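Local coordinates for protein hydroxyethylphosphonate dioxygenase (Streptomyces albus, PDB 6B9R) that probably uses a mononuclear iron centre and dioxygen to cleave 2-hydroxyethylphosphonate to hydroxymethylphosphonate, within phosphonate metabolism, at residues Arg16-Arg30 with Trp68-Asn80. Residues are numbered along the deposited sequence; the frame is centred on the assembly and turned at random.
With 2HE ((2-hydroxyethyl)phosphonic acid), chain Q.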
loop_
_atom_site.group_PDB
_atom_site.type_symbol
_atom_site.label_atom_id
_atom_site.label_comp_id
_atom_site.label_asym_id
_atom_site.label_seq_id
_atom_site.Cartn_x
_atom_site.Cartn_y
_atom_site.Cartn_z
ATOM N N ARG A 16 -0.604 -15.389 14.842
ATOM C CA ARG A 16 -0.443 -14.644 13.600
ATOM C C ARG A 16 0.883 -14.970 12.934
ATOM O O ARG A 16 0.942 -15.135 11.712
ATOM C CB ARG A 16 -0.555 -13.136 13.865
ATOM C CG ARG A 16 -1.926 -12.717 14.368
ATOM C CD ARG A 16 -2.224 -11.232 14.126
ATOM N NE ARG A 16 -1.441 -10.336 14.971
ATOM C CZ ARG A 16 -1.687 -10.099 16.260
ATOM N NH1 ARG A 16 -2.695 -10.705 16.881
ATOM N NH2 ARG A 16 -0.911 -9.260 16.936
ATOM N N ALA A 17 1.955 -15.080 13.727
ATOM C CA ALA A 17 3.265 -15.392 13.170
ATOM C C ALA A 17 3.293 -16.803 12.594
ATOM O O ALA A 17 3.873 -17.033 11.528
ATOM C CB ALA A 17 4.350 -15.229 14.239
ATOM N N ALA A 18 2.664 -17.760 13.280
ATOM C CA ALA A 18 2.605 -19.119 12.749
ATOM C C ALA A 18 1.843 -19.151 11.431
ATOM O O ALA A 18 2.252 -19.831 10.482
ATOM C CB ALA A 18 1.961 -20.053 13.768
ATOM N N ALA A 19 0.738 -18.407 11.348
ATOM C CA ALA A 19 -0.019 -18.365 10.102
ATOM C C ALA A 19 0.798 -17.748 8.973
ATOM O O ALA A 19 0.672 -18.169 7.819
ATOM C CB ALA A 19 -1.331 -17.609 10.287
ATOM N N LEU A 20 1.640 -16.747 9.280
ATOM C CA LEU A 20 2.504 -16.169 8.250
ATOM C C LEU A 20 3.526 -17.170 7.747
ATOM O O LEU A 20 3.923 -17.121 6.574
ATOM C CB LEU A 20 3.246 -14.948 8.776
ATOM C CG LEU A 20 2.346 -13.745 9.020
ATOM C CD1 LEU A 20 3.163 -12.640 9.635
ATOM C CD2 LEU A 20 1.665 -13.281 7.718
ATOM N N LEU A 21 3.990 -18.054 8.628
ATOM C CA LEU A 21 4.955 -19.064 8.204
ATOM C C LEU A 21 4.316 -20.074 7.265
ATOM O O LEU A 21 4.922 -20.460 6.254
ATOM C CB LEU A 21 5.544 -19.761 9.421
ATOM C CG LEU A 21 6.509 -20.896 9.058
ATOM C CD1 LEU A 21 7.651 -20.350 8.218
ATOM C CD2 LEU A 21 7.025 -21.558 10.326
ATOM N N ARG A 22 3.108 -20.541 7.596
ATOM C CA ARG A 22 2.400 -21.435 6.683
ATOM C C ARG A 22 2.094 -20.728 5.368
ATOM O O ARG A 22 2.242 -21.309 4.284
ATOM C CB ARG A 22 1.108 -21.946 7.329
ATOM C CG ARG A 22 0.177 -22.675 6.343
ATOM C CD ARG A 22 0.802 -23.967 5.806
ATOM N NE ARG A 22 0.720 -25.045 6.783
ATOM C CZ ARG A 22 1.329 -26.220 6.658
ATOM N NH1 ARG A 22 2.085 -26.471 5.598
ATOM N NH2 ARG A 22 1.186 -27.145 7.600
ATOM N N ALA A 23 1.676 -19.467 5.435
ATOM C CA ALA A 23 1.376 -18.741 4.206
ATOM C C ALA A 23 2.615 -18.602 3.329
ATOM O O ALA A 23 2.531 -18.722 2.102
ATOM C CB ALA A 23 0.792 -17.362 4.538
ATOM N N ALA A 24 3.777 -18.347 3.938
ATOM C CA ALA A 24 4.998 -18.197 3.150
ATOM C C ALA A 24 5.355 -19.502 2.461
ATOM O O ALA A 24 5.754 -19.513 1.289
ATOM C CB ALA A 24 6.160 -17.742 4.036
ATOM N N ALA A 25 5.227 -20.609 3.183
ATOM C CA ALA A 25 5.530 -21.917 2.613
ATOM C C ALA A 25 4.555 -22.260 1.492
ATOM O O ALA A 25 4.969 -22.688 0.410
ATOM C CB ALA A 25 5.497 -22.968 3.714
ATOM N N ASN A 26 3.254 -22.068 1.730
ATOM C CA ASN A 26 2.259 -22.258 0.676
ATOM C C ASN A 26 2.601 -21.451 -0.570
ATOM O O ASN A 26 2.487 -21.946 -1.697
ATOM C CB ASN A 26 0.872 -21.851 1.169
ATOM C CG ASN A 26 0.223 -22.889 2.050
ATOM O OD1 ASN A 26 0.696 -24.023 2.172
ATOM N ND2 ASN A 26 -0.890 -22.511 2.661
ATOM N N ASP A 27 2.981 -20.176 -0.385
ATOM C CA ASP A 27 3.240 -19.302 -1.525
ATOM C C ASP A 27 4.450 -19.755 -2.333
ATOM O O ASP A 27 4.503 -19.517 -3.545
ATOM C CB ASP A 27 3.435 -17.859 -1.051
ATOM C CG ASP A 27 2.142 -17.217 -0.599
ATOM O OD1 ASP A 27 1.076 -17.845 -0.738
ATOM O OD2 ASP A 27 2.200 -16.076 -0.105
ATOM N N LEU A 28 5.411 -20.415 -1.692
ATOM C CA LEU A 28 6.591 -20.936 -2.360
ATOM C C LEU A 28 6.407 -22.370 -2.834
ATOM O O LEU A 28 7.376 -22.987 -3.288
ATOM C CB LEU A 28 7.813 -20.834 -1.426
ATOM C CG LEU A 28 8.387 -19.403 -1.394
ATOM C CD1 LEU A 28 9.278 -19.158 -0.169
ATOM C CD2 LEU A 28 9.187 -19.141 -2.660
ATOM N N LYS A 29 5.185 -22.908 -2.746
ATOM C CA LYS A 29 4.924 -24.307 -3.081
ATOM C C LYS A 29 5.895 -25.236 -2.351
ATOM O O LYS A 29 6.432 -26.198 -2.917
ATOM C CB LYS A 29 4.965 -24.515 -4.598
ATOM C CG LYS A 29 4.006 -23.587 -5.369
ATOM C CD LYS A 29 2.576 -23.703 -4.813
ATOM C CE LYS A 29 1.514 -23.096 -5.743
ATOM N NZ LYS A 29 1.623 -21.621 -5.849
ATOM N N ARG A 30 6.115 -24.951 -1.065
ATOM C CA ARG A 30 6.854 -25.833 -0.163
ATOM C C ARG A 30 5.862 -26.469 0.809
ATOM O O ARG A 30 5.315 -25.780 1.680
ATOM C CB ARG A 30 7.933 -25.058 0.594
ATOM C CG ARG A 30 8.864 -24.221 -0.315
ATOM C CD ARG A 30 9.521 -25.124 -1.363
ATOM N NE ARG A 30 10.850 -24.688 -1.806
ATOM C CZ ARG A 30 11.083 -23.921 -2.870
ATOM N NH1 ARG A 30 12.332 -23.617 -3.197
ATOM N NH2 ARG A 30 10.075 -23.445 -3.600
ATOM N N TRP A 68 15.026 -18.906 1.532
ATOM C CA TRP A 68 13.925 -18.577 0.647
ATOM C C TRP A 68 14.054 -17.133 0.181
ATOM O O TRP A 68 14.688 -16.311 0.854
ATOM C CB TRP A 68 12.572 -18.749 1.355
ATOM C CG TRP A 68 12.123 -20.158 1.584
ATOM C CD1 TRP A 68 12.564 -21.289 0.946
ATOM C CD2 TRP A 68 11.136 -20.587 2.532
ATOM N NE1 TRP A 68 11.898 -22.394 1.439
ATOM C CE2 TRP A 68 11.029 -21.991 2.421
ATOM C CE3 TRP A 68 10.342 -19.922 3.471
ATOM C CZ2 TRP A 68 10.146 -22.739 3.207
ATOM C CZ3 TRP A 68 9.471 -20.663 4.254
ATOM C CH2 TRP A 68 9.385 -22.063 4.115
ATOM N N PRO A 69 13.444 -16.777 -0.979
ATOM C CA PRO A 69 13.471 -15.391 -1.462
ATOM C C PRO A 69 12.445 -14.498 -0.776
ATOM O O PRO A 69 11.623 -13.851 -1.426
ATOM C CB PRO A 69 13.160 -15.544 -2.954
ATOM C CG PRO A 69 12.259 -16.721 -3.006
ATOM C CD PRO A 69 12.841 -17.683 -1.976
ATOM N N LEU A 70 12.477 -14.474 0.552
ATOM C CA LEU A 70 11.631 -13.549 1.291
ATOM C C LEU A 70 12.463 -12.861 2.366
ATOM O O LEU A 70 13.648 -13.166 2.571
ATOM C CB LEU A 70 10.406 -14.257 1.893
ATOM C CG LEU A 70 10.560 -15.542 2.721
ATOM C CD1 LEU A 70 11.365 -15.371 4.014
ATOM C CD2 LEU A 70 9.183 -16.090 3.037
ATOM N N ASN A 71 11.820 -11.918 3.055
ATOM C CA ASN A 71 12.448 -11.097 4.070
ATOM C C ASN A 71 11.950 -11.476 5.454
ATOM O O ASN A 71 10.829 -11.968 5.614
ATOM C CB ASN A 71 12.158 -9.620 3.803
ATOM C CG ASN A 71 12.554 -9.228 2.423
ATOM O OD1 ASN A 71 13.740 -9.050 2.141
ATOM N ND2 ASN A 71 11.574 -9.137 1.527
ATOM N N GLU A 72 12.807 -11.242 6.448
ATOM C CA GLU A 72 12.399 -11.407 7.835
ATOM C C GLU A 72 11.099 -10.658 8.099
ATOM O O GLU A 72 10.206 -11.161 8.793
ATOM C CB GLU A 72 13.509 -10.917 8.765
ATOM C CG GLU A 72 14.833 -11.688 8.664
ATOM C CD GLU A 72 15.802 -11.096 7.639
ATOM O OE1 GLU A 72 15.379 -10.244 6.825
ATOM O OE2 GLU A 72 16.989 -11.490 7.648
ATOM N N ARG A 73 10.964 -9.467 7.507
ATOM C CA ARG A 73 9.742 -8.675 7.608
ATOM C C ARG A 73 8.508 -9.461 7.175
ATOM O O ARG A 73 7.407 -9.220 7.687
ATOM C CB ARG A 73 9.871 -7.416 6.742
ATOM C CG ARG A 73 9.732 -6.119 7.452
ATOM C CD ARG A 73 9.851 -4.925 6.480
ATOM N NE ARG A 73 8.960 -3.827 6.872
ATOM C CZ ARG A 73 7.874 -3.472 6.192
ATOM N NH1 ARG A 73 7.119 -2.470 6.611
ATOM N NH2 ARG A 73 7.545 -4.128 5.091
ATOM N N ASP A 74 8.654 -10.367 6.208
ATOM C CA ASP A 74 7.501 -11.083 5.678
ATOM C C ASP A 74 6.971 -12.138 6.635
ATOM O O ASP A 74 5.871 -12.652 6.409
ATOM C CB ASP A 74 7.866 -11.721 4.336
ATOM C CG ASP A 74 8.417 -10.708 3.352
ATOM O OD1 ASP A 74 7.961 -9.539 3.389
ATOM O OD2 ASP A 74 9.302 -11.064 2.544
ATOM N N LEU A 75 7.716 -12.479 7.685
ATOM C CA LEU A 75 7.293 -13.508 8.621
ATOM C C LEU A 75 6.893 -12.937 9.969
ATOM O O LEU A 75 6.542 -13.705 10.877
ATOM C CB LEU A 75 8.404 -14.552 8.813
ATOM C CG LEU A 75 8.745 -15.427 7.594
ATOM C CD1 LEU A 75 9.960 -16.297 7.895
ATOM C CD2 LEU A 75 7.567 -16.302 7.169
ATOM N N LEU A 76 6.944 -11.608 10.124
ATOM C CA LEU A 76 6.614 -10.965 11.383
ATOM C C LEU A 76 5.229 -10.347 11.323
ATOM O O LEU A 76 4.928 -9.588 10.387
ATOM C CB LEU A 76 7.637 -9.890 11.719
ATOM C CG LEU A 76 9.018 -10.413 12.120
ATOM C CD1 LEU A 76 9.953 -9.252 12.232
ATOM C CD2 LEU A 76 8.940 -11.150 13.439
ATOM N N PRO A 77 4.372 -10.652 12.284
ATOM C CA PRO A 77 3.118 -9.912 12.427
ATOM C C PRO A 77 3.399 -8.561 13.071
ATOM O O PRO A 77 4.519 -8.263 13.486
ATOM C CB PRO A 77 2.296 -10.814 13.354
ATOM C CG PRO A 77 3.347 -11.462 14.223
ATOM C CD PRO A 77 4.512 -11.715 13.298
ATOM N N ILE A 78 2.361 -7.742 13.170
ATOM C CA ILE A 78 2.436 -6.549 13.984
ATOM C C ILE A 78 1.707 -6.817 15.294
ATOM O O ILE A 78 1.054 -7.843 15.470
ATOM C CB ILE A 78 1.890 -5.297 13.254
ATOM C CG1 ILE A 78 0.385 -5.392 13.001
ATOM C CG2 ILE A 78 2.657 -5.040 11.967
ATOM C CD1 ILE A 78 -0.246 -4.004 12.737
ATOM N N HIS A 79 1.848 -5.902 16.240
ATOM C CA HIS A 79 1.214 -6.056 17.536
ATOM C C HIS A 79 -0.199 -5.490 17.501
ATOM O O HIS A 79 -0.499 -4.563 16.750
ATOM C CB HIS A 79 2.013 -5.337 18.623
ATOM C CG HIS A 79 3.408 -5.853 18.789
ATOM N ND1 HIS A 79 3.862 -6.389 19.974
ATOM C CD2 HIS A 79 4.453 -5.900 17.928
ATOM C CE1 HIS A 79 5.124 -6.754 19.834
ATOM N NE2 HIS A 79 5.506 -6.471 18.603
ATOM N N ASN A 80 -1.065 -6.074 18.313
ATOM C CA ASN A 80 -2.375 -5.513 18.605
ATOM C C ASN A 80 -2.278 -4.942 20.011
ATOM O O ASN A 80 -2.152 -5.699 20.981
ATOM C CB ASN A 80 -3.476 -6.569 18.504
ATOM C CG ASN A 80 -4.874 -5.973 18.731
ATOM O OD1 ASN A 80 -5.047 -5.043 19.514
ATOM N ND2 ASN A 80 -5.865 -6.498 18.029
HETATM O O3 2HE Q . -2.353 -26.576 -6.595
HETATM P P 2HE Q . -1.369 -25.566 -7.354
HETATM O O1 2HE Q . -1.842 -24.143 -7.222
HETATM O O2 2HE Q . 0.091 -25.760 -6.705
HETATM C CA 2HE Q . -1.315 -25.905 -9.120
HETATM C CB 2HE Q . -0.507 -24.766 -9.709
HETATM O O4 2HE Q . -1.114 -23.524 -9.339
HETATM O O HOH W 1 -0.338 -8.873 12.239
HETATM O O HOH W 2 -0.113 -8.539 19.803
HETATM O O HOH W 3 6.644 -16.487 11.234
HETATM O O HOH W 4 4.224 -14.919 4.873
#
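Leu28 against Trp68 and Arg16 against Ile78 mark the two ends of a buried, mainly apolar contact in the N-terminal helical region, where helix 10-27 is overlaid by the loop that leads from helix 58-67 to strand 86-89. At the loop's start the indole of Trp68 lies under a leucine methyl: Leu28 CD1 sits 3.8 Å from the centroid of the five-membered ring, a CH-pi contact over one face. CG of Leu28 stands anti to its own carbonyl carbon (chi1 -79°), which turns the branched end to the loop, where CD2 meets Pro69 CG tip to tip. Small residues suit the helix surface beside them: Ala25 CB comes within 4.0 Å of Trp68 CH2, and Ala24 CB touches the CD2 methyls of both Leu70 and Leu75. With an alanine at Trp68, Leu28 and Ala25 would probably face a gap, and Asp38, which accepts the indole NE1-H, would lose that donor. Arg30, paired with the same Asp38 and with Asp113 of the second subunit, slides its aliphatic part past the indole.

Further along, Leu20 CD1 lies on the Leu76-Pro77 peptide link, and Pro77 rests its ring on the helix, CD 3.6 Å from Ala17 CB. Arg16, bent at chi3 (-71°), then sends NH2 to Ile78 O, a nearly straight bond of 2.8 Å (171°) in the plane of both guanidinium and carbonyl. Water bridges join Ala17 O to Leu75 O and Leu20 O to Asp74 O. Apolar side chains thus supply most of the packing, most heavily at the Trp68 end, while waters midway and Arg16 at the far end meet backbone polar atoms of the connecting segment, which probably helps to hold its course over the helix.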